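PDB 1ZWX: sphingomyelinase-c from Listeria ivanovii, which is a DNase I-like member of the endonuclease/exonuclease/phosphatase family, folded around two mixed beta-sheets packed face to face. Local coordinates for residues I189-G194 against H260-K265; D203-M208 against V214-N219; F11-H16 against D248-E253. One frame throughout, in Å; residues are numbered along the deposited sequence. Where two conformers were deposited one is given.

Along the chain the six segments run 11-16, 189-194, 203-208, 214-219, 248-253 and 260-265. Contacts 1 and 3 have centres 5 Å apart and belong to the same buried layer between the two sheets: each joins a strand of the sheet holding 12-20 and 262-266 to one of the sheet holding 189-193 and 248-252. The latter two strands are neighbours, and I250 ties the two contacts together, packing on S15 while its carbonyl receives W262 NE1. Contact 2 lies farther out, its centre 12 Å from contact 1 and 14 Å from contact 3. There helix 203-212 and its loop are fastened to edge strands of both sheets, packing on F251 of 248-252 and bonding A218 to the W262 backbone of 262-266.

Contact 1: I189-G194 against H260-K265; sequences IIFIGG and HSWHNK
W262 and F191 meet ring to ring between the two central sheets, without a hydrogen bond across the pair. The indole can be followed outward from CB. With CG anti to the backbone N (chi1 178°), the ring leaves strand 262-266 and reaches toward strand 189-193. On the pyrrole side, NE1 gives its N-H to the backbone carbonyl of I250, which satisfies the one polar atom of this side chain and helps fix the ring's rotation. The benzo side is purely apolar. W262 CZ3 comes to 3.5 Å of F191 CE2. The closest touch is W262 CH2 to F191 CE2 at 3.3 Å. Next round the ring, W262 CZ2 has F191 CD2 at 3.8 Å. F191 therefore puts one corner over a face of the indole, near its rim, with the two planes inclined at 48°. I189 CG1 of the same strand lies over one face of the F191 ring, toward its rim. A tryptophan suits this place because it reaches from one sheet to the other with a broad apolar surface yet keeps an N-H for a backbone acceptor; phenylalanine gives a wholly apolar partner. Around them, F11 meets the F191 ring, Y145 of strand 143-151 touches F191, T298 of strand 294-298 packs against W262, and V252 of strand 248-252 touches both aromatic residues.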
loop_
_atom_site.group_PDB
_atom_site.type_symbol
_atom_site.label_atom_id
_atom_site.label_comp_id
_atom_site.label_asym_id
_atom_site.label_seq_id
_atom_site.Cartn_x
_atom_site.Cartn_y
_atom_site.Cartn_z
ATOM N N ILE A 189 -15.989 3.742 11.036
ATOM C CA ILE A 189 -15.351 2.706 10.228
ATOM C C ILE A 189 -13.818 2.873 10.188
ATOM O O ILE A 189 -13.303 3.991 10.147
ATOM C CB ILE A 189 -15.945 2.658 8.814
ATOM C CG1 ILE A 189 -15.457 1.415 8.037
ATOM C CG2 ILE A 189 -15.674 4.013 8.055
ATOM C CD1 ILE A 189 -16.304 0.987 6.821
ATOM N N ILE A 190 -13.111 1.731 10.227
ATOM C CA ILE A 190 -11.647 1.686 10.097
ATOM C C ILE A 190 -11.311 0.761 8.924
ATOM O O ILE A 190 -11.805 -0.387 8.834
ATOM C CB ILE A 190 -10.948 1.179 11.371
ATOM C CG1 ILE A 190 -11.413 1.945 12.597
ATOM C CG2 ILE A 190 -9.394 1.223 11.210
ATOM C CD1 ILE A 190 -10.842 1.411 13.903
ATOM N N PHE A 191 -10.483 1.288 8.018
ATOM C CA PHE A 191 -9.955 0.521 6.900
ATOM C C PHE A 191 -8.456 0.293 7.147
ATOM O O PHE A 191 -7.765 1.129 7.753
ATOM C CB PHE A 191 -10.102 1.269 5.587
ATOM C CG PHE A 191 -11.519 1.589 5.191
ATOM C CD1 PHE A 191 -12.079 2.822 5.515
ATOM C CD2 PHE A 191 -12.258 0.687 4.428
ATOM C CE1 PHE A 191 -13.389 3.141 5.110
ATOM C CE2 PHE A 191 -13.566 0.992 4.017
ATOM C CZ PHE A 191 -14.112 2.249 4.346
ATOM N N ILE A 192 -7.979 -0.860 6.701
ATOM C CA ILE A 192 -6.556 -1.212 6.822
ATOM C C ILE A 192 -6.198 -1.745 5.450
ATOM O O ILE A 192 -6.758 -2.720 4.984
ATOM C CB ILE A 192 -6.258 -2.294 7.920
ATOM C CG1 ILE A 192 -6.734 -1.867 9.315
ATOM C CG2 ILE A 192 -4.710 -2.588 7.987
ATOM C CD1 ILE A 192 -6.764 -3.085 10.331
ATOM N N GLY A 193 -5.280 -1.067 4.767
ATOM C CA GLY A 193 -4.948 -1.469 3.401
ATOM C C GLY A 193 -3.475 -1.314 3.046
ATOM O O GLY A 193 -2.720 -0.624 3.723
ATOM N N GLY A 194 -3.092 -1.966 1.959
ATOM C CA GLY A 194 -1.723 -1.898 1.442
ATOM C C GLY A 194 -1.218 -3.279 1.088
ATOM O O GLY A 194 -1.995 -4.218 0.928
ATOM N N HIS A 260 -22.761 -2.879 4.276
ATOM C CA HIS A 260 -23.534 -4.079 3.962
ATOM C C HIS A 260 -22.674 -5.014 3.140
ATOM O O HIS A 260 -22.742 -6.230 3.283
ATOM C CB HIS A 260 -24.791 -3.715 3.154
ATOM C CG HIS A 260 -25.833 -2.977 3.939
ATOM N ND1 HIS A 260 -27.109 -3.470 4.127
ATOM C CD2 HIS A 260 -25.790 -1.789 4.587
ATOM C CE1 HIS A 260 -27.804 -2.615 4.857
ATOM N NE2 HIS A 260 -27.027 -1.588 5.151
ATOM N N SER A 261 -21.830 -4.429 2.298
ATOM C CA SER A 261 -21.060 -5.163 1.333
ATOM C C SER A 261 -19.709 -4.425 1.154
ATOM O O SER A 261 -19.715 -3.241 0.859
ATOM C CB SER A 261 -21.853 -5.141 0.033
ATOM O OG SER A 261 -21.397 -6.102 -0.875
ATOM N N TRP A 262 -18.584 -5.110 1.353
ATOM C CA TRP A 262 -17.239 -4.551 1.026
ATOM C C TRP A 262 -16.477 -5.501 0.106
ATOM O O TRP A 262 -16.449 -6.727 0.337
ATOM C CB TRP A 262 -16.447 -4.298 2.293
ATOM C CG TRP A 262 -15.064 -3.773 2.054
ATOM C CD1 TRP A 262 -13.883 -4.453 2.223
ATOM C CD2 TRP A 262 -14.709 -2.447 1.641
ATOM N NE1 TRP A 262 -12.827 -3.635 1.954
ATOM C CE2 TRP A 262 -13.290 -2.397 1.587
ATOM C CE3 TRP A 262 -15.447 -1.293 1.318
ATOM C CZ2 TRP A 262 -12.598 -1.248 1.196
ATOM C CZ3 TRP A 262 -14.767 -0.149 0.948
ATOM C CH2 TRP A 262 -13.349 -0.132 0.884
ATOM N N HIS A 263 -15.917 -4.930 -0.959
ATOM C CA HIS A 263 -15.318 -5.671 -2.065
ATOM C C HIS A 263 -13.902 -5.157 -2.305
ATOM O O HIS A 263 -13.596 -4.034 -1.915
ATOM C CB HIS A 263 -16.143 -5.472 -3.334
ATOM C CG HIS A 263 -17.562 -5.937 -3.193
ATOM N ND1 HIS A 263 -17.939 -7.246 -3.418
ATOM C CD2 HIS A 263 -18.676 -5.289 -2.783
ATOM C CE1 HIS A 263 -19.233 -7.375 -3.181
ATOM N NE2 HIS A 263 -19.703 -6.203 -2.795
ATOM N N ASN A 264 -13.075 -6.004 -2.931
ATOM C CA ASN A 264 -11.789 -5.630 -3.522
ATOM C C ASN A 264 -11.813 -6.092 -4.964
ATOM O O ASN A 264 -12.320 -7.160 -5.246
ATOM C CB ASN A 264 -10.610 -6.337 -2.831
ATOM C CG ASN A 264 -10.191 -5.682 -1.551
ATOM O OD1 ASN A 264 -9.141 -6.018 -0.983
ATOM N ND2 ASN A 264 -11.007 -4.747 -1.055
ATOM N N LYS A 265 -11.235 -5.299 -5.863
ATOM C CA LYS A 265 -11.027 -5.680 -7.246
ATOM C C LYS A 265 -9.588 -5.329 -7.639
ATOM O O LYS A 265 -9.136 -4.205 -7.415
ATOM C CB LYS A 265 -12.005 -4.933 -8.192
ATOM C CG LYS A 265 -11.816 -5.343 -9.657
ATOM C CD LYS A 265 -13.000 -5.082 -10.554
ATOM C CE LYS A 265 -12.923 -5.981 -11.804
#

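Contact 2: D203-M208 against V214-N219; sequences DEYHDM and VSSPAN
Y205 sits in the regular turns of helix 203-212, where M208 N bonds to E204 O at 2.8 Å, whereas S216 lies in an extended loop segment (phi -64°, psi 136°) leading into P217. The tyrosine bridges the gap between them. Its CG is anti to the backbone N (chi1 -177°), and the long side chain brings the hydroxyl to the loop: Y205 OH and S216 OG form a hydrogen bond of 2.6 Å. S216 OG lies at the edge of the ring, in its plane, and also approaches Y205 CE2 to 3.3 Å. Serine fits because its short side chain places a hydroxyl close to the backbone, while tyrosine supplies reach and an apolar ring, which meets Y200 edge-to-face. Helix and loop lie against strand 248-252, an outermost strand of its sheet, with Y205, M208 and V214 all on F251; P217 touches W262 and N264 of strand 262-266. On the helix itself, H206 ND1 donates to D207 OD1 over 3.0 Å, and D207 OD2 forms a salt bridge with R165. The short Y205-S216 bond between two neutral hydroxyls gives the phenol oxygen of a buried tyrosine a polar partner and ties helix 203-212 to the loop that follows it, with no charge involved.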
loop_
_atom_site.group_PDB
_atom_site.type_symbol
_atom_site.label_atom_id
_atom_site.label_comp_id
_atom_site.label_asym_id
_atom_site.label_seq_id
_atom_site.Cartn_x
_atom_site.Cartn_y
_atom_site.Cartn_z
ATOM N N ASP A 203 -2.413 -20.676 5.221
ATOM C CA ASP A 203 -2.514 -20.651 6.679
ATOM C C ASP A 203 -2.217 -19.254 7.229
ATOM O O ASP A 203 -2.912 -18.784 8.136
ATOM C CB ASP A 203 -1.548 -21.640 7.338
ATOM C CG ASP A 203 -1.991 -23.097 7.187
ATOM O OD1 ASP A 203 -3.078 -23.376 6.642
ATOM O OD2 ASP A 203 -1.221 -23.981 7.614
ATOM N N GLU A 204 -1.164 -18.613 6.702
ATOM C CA GLU A 204 -0.781 -17.276 7.154
ATOM C C GLU A 204 -1.929 -16.273 6.883
ATOM O O GLU A 204 -2.171 -15.397 7.692
ATOM C CB GLU A 204 0.517 -16.778 6.506
ATOM C CG GLU A 204 1.018 -15.490 7.185
ATOM C CD GLU A 204 2.298 -14.912 6.588
ATOM O OE1 GLU A 204 2.908 -14.028 7.216
ATOM O OE2 GLU A 204 2.682 -15.342 5.522
ATOM N N TYR A 205 -2.612 -16.417 5.759
ATOM C CA TYR A 205 -3.790 -15.577 5.456
ATOM C C TYR A 205 -4.866 -15.729 6.539
ATOM O O TYR A 205 -5.333 -14.743 7.104
ATOM C CB TYR A 205 -4.374 -15.886 4.090
ATOM C CG TYR A 205 -5.537 -14.947 3.767
ATOM C CD1 TYR A 205 -5.305 -13.667 3.219
ATOM C CD2 TYR A 205 -6.850 -15.316 4.046
ATOM C CE1 TYR A 205 -6.362 -12.798 2.943
ATOM C CE2 TYR A 205 -7.930 -14.438 3.764
ATOM C CZ TYR A 205 -7.670 -13.186 3.235
ATOM O OH TYR A 205 -8.721 -12.343 2.953
ATOM N N HIS A 206 -5.210 -16.975 6.869
ATOM C CA HIS A 206 -6.128 -17.259 7.980
ATOM C C HIS A 206 -5.735 -16.533 9.229
ATOM O O HIS A 206 -6.570 -15.843 9.847
ATOM C CB HIS A 206 -6.235 -18.786 8.256
ATOM C CG HIS A 206 -6.971 -19.109 9.523
ATOM N ND1 HIS A 206 -6.402 -18.975 10.773
ATOM C CD2 HIS A 206 -8.245 -19.526 9.734
ATOM C CE1 HIS A 206 -7.289 -19.296 11.699
ATOM N NE2 HIS A 206 -8.418 -19.628 11.095
ATOM N N ASP A 207 -4.460 -16.641 9.616
ATOM C CA ASP A 207 -3.994 -16.004 10.829
ATOM C C ASP A 207 -4.010 -14.478 10.768
ATOM O O ASP A 207 -4.251 -13.816 11.785
ATOM C CB ASP A 207 -2.586 -16.476 11.177
ATOM C CG ASP A 207 -2.574 -17.890 11.778
ATOM O OD1 ASP A 207 -3.592 -18.633 11.693
ATOM O OD2 ASP A 207 -1.526 -18.244 12.308
ATOM N N MET A 208 -3.683 -13.931 9.599
ATOM C CA MET A 208 -3.729 -12.465 9.397
ATOM C C MET A 208 -5.125 -11.916 9.709
ATOM O O MET A 208 -5.245 -10.869 10.352
ATOM C CB MET A 208 -3.388 -12.096 7.959
ATOM C CG MET A 208 -3.607 -10.574 7.666
ATOM S SD MET A 208 -2.834 -10.067 6.113
ATOM C CE MET A 208 -3.837 -10.879 4.922
ATOM N N VAL A 214 -9.955 -8.679 10.880
ATOM C CA VAL A 214 -10.626 -8.309 9.648
ATOM C C VAL A 214 -11.184 -9.579 9.023
ATOM O O VAL A 214 -10.780 -10.676 9.411
ATOM C CB VAL A 214 -9.651 -7.582 8.640
ATOM C CG1 VAL A 214 -9.082 -6.313 9.264
ATOM C CG2 VAL A 214 -8.505 -8.513 8.192
ATOM N N SER A 215 -12.086 -9.434 8.053
ATOM C CA SER A 215 -12.556 -10.553 7.229
ATOM C C SER A 215 -12.247 -10.318 5.773
ATOM O O SER A 215 -11.958 -9.181 5.367
ATOM C CB SER A 215 -14.071 -10.784 7.391
ATOM O OG SER A 215 -14.365 -10.928 8.765
ATOM N N SER A 216 -12.319 -11.391 4.983
ATOM C CA SER A 216 -12.117 -11.285 3.545
ATOM C C SER A 216 -13.237 -10.421 2.955
ATOM O O SER A 216 -14.397 -10.554 3.387
ATOM C CB SER A 216 -12.165 -12.652 2.898
ATOM O OG SER A 216 -11.054 -13.426 3.305
ATOM N N PRO A 217 -12.893 -9.494 2.039
ATOM C CA PRO A 217 -13.947 -8.798 1.275
ATOM C C PRO A 217 -14.975 -9.761 0.663
ATOM O O PRO A 217 -14.654 -10.929 0.389
ATOM C CB PRO A 217 -13.162 -8.052 0.189
ATOM C CG PRO A 217 -11.832 -7.740 0.871
ATOM C CD PRO A 217 -11.542 -8.980 1.716
ATOM N N ALA A 218 -16.206 -9.263 0.479
ATOM C CA ALA A 218 -17.319 -10.055 -0.049
ATOM C C ALA A 218 -17.048 -10.622 -1.441
ATOM O O ALA A 218 -16.414 -9.960 -2.288
ATOM C CB ALA A 218 -18.605 -9.216 -0.065
ATOM N N ASN A 219 -17.556 -11.836 -1.679
ATOM C CA ASN A 219 -17.383 -12.543 -2.946
ATOM C C ASN A 219 -15.954 -12.402 -3.465
ATOM O O ASN A 219 -15.729 -11.964 -4.599
ATOM C CB ASN A 219 -18.392 -12.052 -3.992
#

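Contact 3: F11-H16 against D248-E253; sequences FKITSH and DYIFVE
D248 OD1 is gripped by two groups, T226 OG1 and H291 ND1, while the other oxygen of the same carboxylate leads through a water to S15. That water lies within hydrogen-bonding distance of both D248 OD2 (2.8 Å) and S15 OG (2.9 Å), so the carboxylate is held from more than one direction. The bridge lies between the two sheets of the DNase I-like sandwich, where strand 12-20 of one mixed sheet faces strand 248-252 of the other. Their short segments run nearly antiparallel, at 151°, with axes 7.8 Å apart at closest approach; the strands are layered and make no hydrogen bonds to each other.

Next to the water the contact turns apolar. I250 points at strand 12-20, its CG1 anti to its own carbonyl carbon (chi1 -49°), and the chain ends with CD1 lying against the backbone between I13 and S15. S15 is small enough to let it in: S15 CB is 3.9 Å from I250 CG1, while its OG, anti to the backbone N (chi1 -179°), is directed toward the water. I13 meets I250 at an oblique crossing, with I13 CG2 4.0 Å from I250 CD1. Isoleucine, branched at CB and readily accommodated in a strand, suits both positions, since its CG2 and CD1 are offered to the facing sheet. I51 of the adjoining strand 49-55 packs against both I13 and S15. At its own edge of the second sheet, I250 N is hydrogen-bonded to N264 OD1, so a side chain serves the backbone where its sheet ends. The shortest direct approach between the two segments sets the methyl I250 CD1 against the carbonyl oxygen I13 O, at 3.3 Å.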
loop_
_atom_site.group_PDB
_atom_site.type_symbol
_atom_site.label_atom_id
_atom_site.label_comp_id
_atom_site.label_asym_id
_atom_site.label_seq_id
_atom_site.Cartn_x
_atom_site.Cartn_y
_atom_site.Cartn_z
ATOM N N PHE A 11 -18.058 4.809 -0.392
ATOM C CA PHE A 11 -16.656 5.098 -0.075
ATOM C C PHE A 11 -15.771 4.170 -0.862
ATOM O O PHE A 11 -16.033 2.965 -0.940
ATOM C CB PHE A 11 -16.359 4.915 1.396
ATOM C CG PHE A 11 -15.221 5.762 1.896
ATOM C CD1 PHE A 11 -15.402 7.131 2.108
ATOM C CD2 PHE A 11 -13.951 5.195 2.152
ATOM C CE1 PHE A 11 -14.371 7.926 2.586
ATOM C CE2 PHE A 11 -12.910 5.983 2.640
ATOM C CZ PHE A 11 -13.095 7.354 2.847
ATOM N N LYS A 12 -14.715 4.751 -1.428
ATOM C CA LYS A 12 -13.853 4.054 -2.365
ATOM C C LYS A 12 -12.383 4.405 -2.085
ATOM O O LYS A 12 -12.018 5.588 -1.994
ATOM C CB LYS A 12 -14.254 4.449 -3.765
ATOM C CG LYS A 12 -13.532 3.738 -4.869
ATOM C CD LYS A 12 -14.318 3.899 -6.135
ATOM C CE LYS A 12 -13.412 4.177 -7.282
ATOM N NZ LYS A 12 -14.160 4.856 -8.405
ATOM N N ILE A 13 -11.553 3.364 -1.958
ATOM C CA ILE A 13 -10.118 3.505 -1.644
ATOM C C ILE A 13 -9.376 2.696 -2.699
ATOM O O ILE A 13 -9.776 1.575 -3.016
ATOM C CB ILE A 13 -9.775 2.915 -0.256
ATOM C CG1 ILE A 13 -10.560 3.622 0.837
ATOM C CG2 ILE A 13 -8.243 3.017 0.045
ATOM C CD1 ILE A 13 -10.512 2.920 2.145
ATOM N N THR A 14 -8.318 3.270 -3.264
ATOM C CA THR A 14 -7.458 2.512 -4.169
ATOM C C THR A 14 -6.100 2.418 -3.474
ATOM O O THR A 14 -5.633 3.381 -2.875
ATOM C CB THR A 14 -7.347 3.163 -5.573
ATOM O OG1 THR A 14 -8.581 2.988 -6.265
ATOM C CG2 THR A 14 -6.259 2.501 -6.431
ATOM N N SER A 15 -5.514 1.222 -3.479
ATOM C CA SER A 15 -4.181 1.047 -2.914
ATOM C C SER A 15 -3.268 0.549 -4.051
ATOM O O SER A 15 -3.635 -0.354 -4.797
ATOM C CB SER A 15 -4.213 0.042 -1.748
ATOM O OG SER A 15 -2.917 -0.107 -1.188
ATOM N N HIS A 16 -2.101 1.187 -4.186
ATOM C CA HIS A 16 -1.139 0.767 -5.174
ATOM C C HIS A 16 0.257 0.849 -4.634
ATOM O O HIS A 16 0.752 1.923 -4.220
ATOM C CB HIS A 16 -1.234 1.594 -6.461
ATOM C CG HIS A 16 -0.637 0.905 -7.644
ATOM N ND1 HIS A 16 -0.335 1.562 -8.815
ATOM C CD2 HIS A 16 -0.299 -0.395 -7.839
ATOM C CE1 HIS A 16 0.140 0.695 -9.689
ATOM N NE2 HIS A 16 0.180 -0.497 -9.119
ATOM N N ASP A 248 -1.902 -7.765 -1.940
ATOM C CA ASP A 248 -2.388 -6.381 -1.706
ATOM C C ASP A 248 -3.908 -6.413 -1.412
ATOM O O ASP A 248 -4.694 -7.019 -2.136
ATOM C CB ASP A 248 -2.124 -5.491 -2.922
ATOM C CG ASP A 248 -0.642 -5.400 -3.295
ATOM O OD1 ASP A 248 -0.142 -6.280 -4.025
ATOM O OD2 ASP A 248 -0.008 -4.412 -2.888
ATOM N N TYR A 249 -4.280 -5.750 -0.328
ATOM C CA TYR A 249 -5.636 -5.829 0.206
ATOM C C TYR A 249 -6.087 -4.495 0.773
ATOM O O TYR A 249 -5.269 -3.699 1.276
ATOM C CB TYR A 249 -5.655 -6.781 1.390
ATOM C CG TYR A 249 -5.158 -8.202 1.108
ATOM C CD1 TYR A 249 -3.842 -8.562 1.388
ATOM C CD2 TYR A 249 -6.034 -9.173 0.604
ATOM C CE1 TYR A 249 -3.380 -9.887 1.141
ATOM C CE2 TYR A 249 -5.590 -10.500 0.344
ATOM C CZ TYR A 249 -4.264 -10.831 0.630
ATOM O OH TYR A 249 -3.862 -12.123 0.406
ATOM N N ILE A 250 -7.406 -4.303 0.785
ATOM C CA ILE A 250 -7.988 -3.253 1.614
ATOM C C ILE A 250 -9.127 -3.876 2.421
ATOM O O ILE A 250 -10.119 -4.278 1.854
ATOM C CB ILE A 250 -8.504 -2.021 0.811
ATOM C CG1 ILE A 250 -7.435 -1.505 -0.202
ATOM C CG2 ILE A 250 -8.852 -0.912 1.802
ATOM C CD1 ILE A 250 -8.020 -0.691 -1.364
ATOM N N PHE A 251 -8.967 -3.886 3.737
ATOM C CA PHE A 251 -9.908 -4.554 4.647
ATOM C C PHE A 251 -10.697 -3.549 5.451
ATOM O O PHE A 251 -10.267 -2.435 5.661
ATOM C CB PHE A 251 -9.140 -5.373 5.696
ATOM C CG PHE A 251 -8.380 -6.562 5.139
ATOM C CD1 PHE A 251 -6.984 -6.619 5.273
ATOM C CD2 PHE A 251 -9.048 -7.631 4.523
ATOM C CE1 PHE A 251 -6.241 -7.753 4.784
ATOM C CE2 PHE A 251 -8.337 -8.751 4.009
ATOM C CZ PHE A 251 -6.913 -8.810 4.155
ATOM N N VAL A 252 -11.827 -4.011 5.985
ATOM C CA VAL A 252 -12.577 -3.286 6.994
ATOM C C VAL A 252 -12.346 -3.967 8.332
ATOM O O VAL A 252 -12.425 -5.203 8.422
ATOM C CB VAL A 252 -14.091 -3.293 6.641
ATOM C CG1 VAL A 252 -14.878 -2.704 7.807
ATOM C CG2 VAL A 252 -14.346 -2.511 5.351
ATOM N N GLU A 253 -12.041 -3.195 9.355
ATOM C CA GLU A 253 -11.817 -3.757 10.673
ATOM C C GLU A 253 -13.138 -4.211 11.334
ATOM O O GLU A 253 -14.143 -3.490 11.271
ATOM C CB GLU A 253 -11.073 -2.777 11.556
ATOM C CG GLU A 253 -10.173 -3.437 12.662
ATOM C CD GLU A 253 -10.842 -3.497 14.039
ATOM O OE1 GLU A 253 -11.968 -2.971 14.203
ATOM O OE2 GLU A 253 -10.225 -4.037 14.979
HETATM O O HOH W 1 -0.874 -1.914 -2.044
#